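Local coordinates for protein bacterial regulatory proteins, tetR family (Corynebacterium glutamicum, PDB 3AQT) that represses transcription as a TetR-family regulator that probably binds DNA through a helix-turn-helix motif and takes resorcinol as its inducer, at residues A183-A194 with F213-V221. Numbering follows the deposited sequence.
Sequences ATTCTFGSLIAA and FAAAMLRMV
At the edge of the F213 ring, near its plane, lie S190 CB and the carbonyl O of T187; A194 CB and L191 CA come in obliquely, the former 3.5 Å from F213 CD1. The side chains of L191 and F213 cross at about a right angle, with L191 CD1 3.6 Å from F213 CE2. With CG anti to the backbone N (chi1 173°), F213 extends toward the other helix, and its CZ comes within 3.5 Å of L191 CA. Further along, selenomethionine M217 bends at chi2 and chi3, which sets SE 3.8 Å from S190 CB and brings CE against T187, 3.0 Å from its OG1, a tight approach. Selenomethionine M220 stays extended until its final torsion, which turns CE toward A183 O (3.6 Å). No hydrogen bond crosses the interface; the hydroxyls of T187 and S190 instead bond back to their own helix, at A183 O and C186 O, where hydroxyl and backbone N-H arrive from opposite faces of the carbonyl plane. Such apolar packing of nearly antiparallel segments, 183-194 and 213-220 (157°, axes 11.1 Å apart), joins helices 180-199 and 209-220 in the ligand-binding domain. Helix 119-134 touches both through T187, L191 and M217, F188 reaches resorcinol and helix 150-157, and the second subunit packs against C186 and R219.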
loop_
_atom_site.group_PDB
_atom_site.type_symbol
_atom_site.label_atom_id
_atom_site.label_comp_id
_atom_site.label_asym_id
_atom_site.label_seq_id
_atom_site.Cartn_x
_atom_site.Cartn_y
_atom_site.Cartn_z
ATOM N N ALA B 183 -10.267 -3.017 7.617
ATOM C CA ALA B 183 -9.191 -3.677 8.343
ATOM C C ALA B 183 -8.477 -4.673 7.449
ATOM O O ALA B 183 -7.260 -4.816 7.511
ATOM C CB ALA B 183 -9.736 -4.378 9.579
ATOM N N THR B 184 -9.228 -5.365 6.611
ATOM C CA THR B 184 -8.611 -6.338 5.722
ATOM C C THR B 184 -7.716 -5.656 4.685
ATOM O O THR B 184 -6.563 -6.040 4.496
ATOM C CB THR B 184 -9.683 -7.183 4.988
ATOM O OG1 THR B 184 -10.441 -7.921 5.957
ATOM C CG2 THR B 184 -9.026 -8.160 4.010
ATOM N N THR B 185 -8.244 -4.637 4.022
ATOM C CA THR B 185 -7.466 -3.957 3.004
ATOM C C THR B 185 -6.269 -3.193 3.577
ATOM O O THR B 185 -5.207 -3.149 2.954
ATOM C CB THR B 185 -8.356 -3.015 2.162
ATOM O OG1 THR B 185 -7.635 -2.610 0.994
ATOM C CG2 THR B 185 -8.765 -1.788 2.959
ATOM N N CYS B 186 -6.424 -2.611 4.765
ATOM C CA CYS B 186 -5.324 -1.872 5.384
ATOM C C CYS B 186 -4.209 -2.810 5.819
ATOM O O CYS B 186 -3.026 -2.459 5.759
ATOM C CB CYS B 186 -5.819 -1.069 6.590
ATOM S SG CYS B 186 -6.749 0.406 6.133
ATOM N N THR B 187 -4.594 -4.002 6.262
ATOM C CA THR B 187 -3.630 -5.000 6.694
ATOM C C THR B 187 -2.673 -5.304 5.541
ATOM O O THR B 187 -1.458 -5.285 5.711
ATOM C CB THR B 187 -4.344 -6.299 7.133
ATOM O OG1 THR B 187 -5.188 -6.016 8.252
ATOM C CG2 THR B 187 -3.341 -7.364 7.522
ATOM N N PHE B 188 -3.222 -5.570 4.361
ATOM C CA PHE B 188 -2.379 -5.871 3.220
ATOM C C PHE B 188 -1.638 -4.649 2.662
ATOM O O PHE B 188 -0.536 -4.777 2.113
ATOM C CB PHE B 188 -3.209 -6.592 2.163
ATOM C CG PHE B 188 -3.516 -8.008 2.545
ATOM C CD1 PHE B 188 -2.512 -8.967 2.538
ATOM C CD2 PHE B 188 -4.775 -8.364 3.007
ATOM C CE1 PHE B 188 -2.756 -10.256 2.991
ATOM C CE2 PHE B 188 -5.035 -9.652 3.463
ATOM C CZ PHE B 188 -4.021 -10.603 3.457
ATOM N N GLY B 189 -2.226 -3.468 2.817
ATOM C CA GLY B 189 -1.555 -2.267 2.368
ATOM C C GLY B 189 -0.316 -2.098 3.230
ATOM O O GLY B 189 0.763 -1.769 2.733
ATOM N N SER B 190 -0.474 -2.346 4.531
ATOM C CA SER B 190 0.631 -2.246 5.491
ATOM C C SER B 190 1.669 -3.332 5.266
ATOM O O SER B 190 2.871 -3.090 5.391
ATOM C CB SER B 190 0.116 -2.383 6.922
ATOM O OG SER B 190 -0.714 -1.293 7.271
ATOM N N LEU B 191 1.201 -4.537 4.952
ATOM C CA LEU B 191 2.101 -5.659 4.723
ATOM C C LEU B 191 3.069 -5.315 3.601
ATOM O O LEU B 191 4.285 -5.451 3.753
ATOM C CB LEU B 191 1.304 -6.914 4.355
ATOM C CG LEU B 191 2.111 -8.181 4.045
ATOM C CD1 LEU B 191 2.724 -8.741 5.320
ATOM C CD2 LEU B 191 1.193 -9.217 3.412
ATOM N N ILE B 192 2.522 -4.857 2.479
ATOM C CA ILE B 192 3.335 -4.496 1.327
ATOM C C ILE B 192 4.403 -3.462 1.699
ATOM O O ILE B 192 5.590 -3.652 1.414
ATOM C CB ILE B 192 2.445 -3.954 0.179
ATOM C CG1 ILE B 192 1.538 -5.081 -0.327
ATOM C CG2 ILE B 192 3.316 -3.389 -0.940
ATOM C CD1 ILE B 192 0.388 -4.626 -1.222
ATOM N N ALA B 193 3.985 -2.372 2.336
ATOM C CA ALA B 193 4.932 -1.342 2.736
ATOM C C ALA B 193 5.949 -1.958 3.678
ATOM O O ALA B 193 7.157 -1.740 3.540
ATOM C CB ALA B 193 4.213 -0.201 3.424
ATOM N N ALA B 194 5.464 -2.736 4.637
ATOM C CA ALA B 194 6.354 -3.370 5.599
ATOM C C ALA B 194 7.410 -4.243 4.920
ATOM O O ALA B 194 8.589 -4.193 5.265
ATOM C CB ALA B 194 5.543 -4.200 6.599
ATOM N N PHE B 213 5.973 -6.296 13.032
ATOM C CA PHE B 213 4.889 -5.976 12.122
ATOM C C PHE B 213 3.568 -6.563 12.615
ATOM O O PHE B 213 2.541 -5.886 12.620
ATOM C CB PHE B 213 5.171 -6.494 10.709
ATOM C CG PHE B 213 4.005 -6.319 9.777
ATOM C CD1 PHE B 213 3.594 -5.048 9.393
ATOM C CD2 PHE B 213 3.260 -7.415 9.360
ATOM C CE1 PHE B 213 2.453 -4.875 8.613
ATOM C CE2 PHE B 213 2.119 -7.253 8.584
ATOM C CZ PHE B 213 1.713 -5.980 8.209
ATOM N N ALA B 214 3.594 -7.826 13.026
ATOM C CA ALA B 214 2.381 -8.480 13.505
ATOM C C ALA B 214 1.805 -7.752 14.712
ATOM O O ALA B 214 0.583 -7.598 14.835
ATOM C CB ALA B 214 2.667 -9.939 13.852
ATOM N N ALA B 215 2.679 -7.297 15.606
ATOM C CA ALA B 215 2.215 -6.583 16.795
ATOM C C ALA B 215 1.442 -5.329 16.405
ATOM O O ALA B 215 0.373 -5.050 16.953
ATOM C CB ALA B 215 3.395 -6.214 17.679
ATOM N N ALA B 216 1.983 -4.575 15.453
ATOM C CA ALA B 216 1.329 -3.351 14.997
ATOM C C ALA B 216 -0.045 -3.650 14.411
ATOM O O ALA B 216 -0.990 -2.881 14.613
ATOM C CB ALA B 216 2.195 -2.637 13.965
HETATM N N MSE B 217 -0.166 -4.762 13.690
HETATM C CA MSE B 217 -1.455 -5.112 13.107
HETATM C C MSE B 217 -2.418 -5.536 14.207
HETATM O O MSE B 217 -3.626 -5.274 14.117
HETATM C CB MSE B 217 -1.305 -6.221 12.057
HETATM C CG MSE B 217 -0.571 -5.796 10.779
HETATM SE SE MSE B 217 -1.233 -4.139 9.958
HETATM C CE MSE B 217 -3.092 -4.605 9.814
ATOM N N LEU B 218 -1.883 -6.174 15.251
ATOM C CA LEU B 218 -2.707 -6.602 16.376
ATOM C C LEU B 218 -3.224 -5.373 17.093
ATOM O O LEU B 218 -4.379 -5.322 17.504
ATOM C CB LEU B 218 -1.914 -7.481 17.353
ATOM C CG LEU B 218 -1.727 -8.940 16.925
ATOM C CD1 LEU B 218 -0.968 -9.715 17.979
ATOM C CD2 LEU B 218 -3.090 -9.569 16.704
ATOM N N ARG B 219 -2.367 -4.372 17.247
ATOM C CA ARG B 219 -2.809 -3.155 17.907
ATOM C C ARG B 219 -3.867 -2.469 17.043
ATOM O O ARG B 219 -4.862 -1.952 17.548
ATOM C CB ARG B 219 -1.620 -2.227 18.164
ATOM C CG ARG B 219 -0.754 -2.686 19.324
ATOM C CD ARG B 219 0.235 -1.622 19.742
ATOM N NE ARG B 219 1.447 -1.675 18.941
ATOM C CZ ARG B 219 2.531 -2.360 19.280
ATOM N NH1 ARG B 219 2.555 -3.044 20.416
ATOM N NH2 ARG B 219 3.585 -2.369 18.472
HETATM N N MSE B 220 -3.665 -2.500 15.731
HETATM C CA MSE B 220 -4.616 -1.888 14.822
HETATM C C MSE B 220 -6.008 -2.479 14.968
HETATM O O MSE B 220 -6.994 -1.779 14.756
HETATM C CB MSE B 220 -4.158 -2.039 13.374
HETATM C CG MSE B 220 -5.060 -1.294 12.406
HETATM SE SE MSE B 220 -4.663 -1.644 10.565
HETATM C CE MSE B 220 -5.850 -3.167 10.352
ATOM N N VAL B 221 -6.100 -3.762 15.324
ATOM C CA VAL B 221 -7.412 -4.379 15.490
ATOM C C VAL B 221 -7.946 -4.428 16.929
ATOM O O VAL B 221 -8.872 -5.190 17.234
ATOM C CB VAL B 221 -7.480 -5.795 14.849
ATOM C CG1 VAL B 221 -7.478 -5.655 13.332
ATOM C CG2 VAL B 221 -6.321 -6.661 15.311
#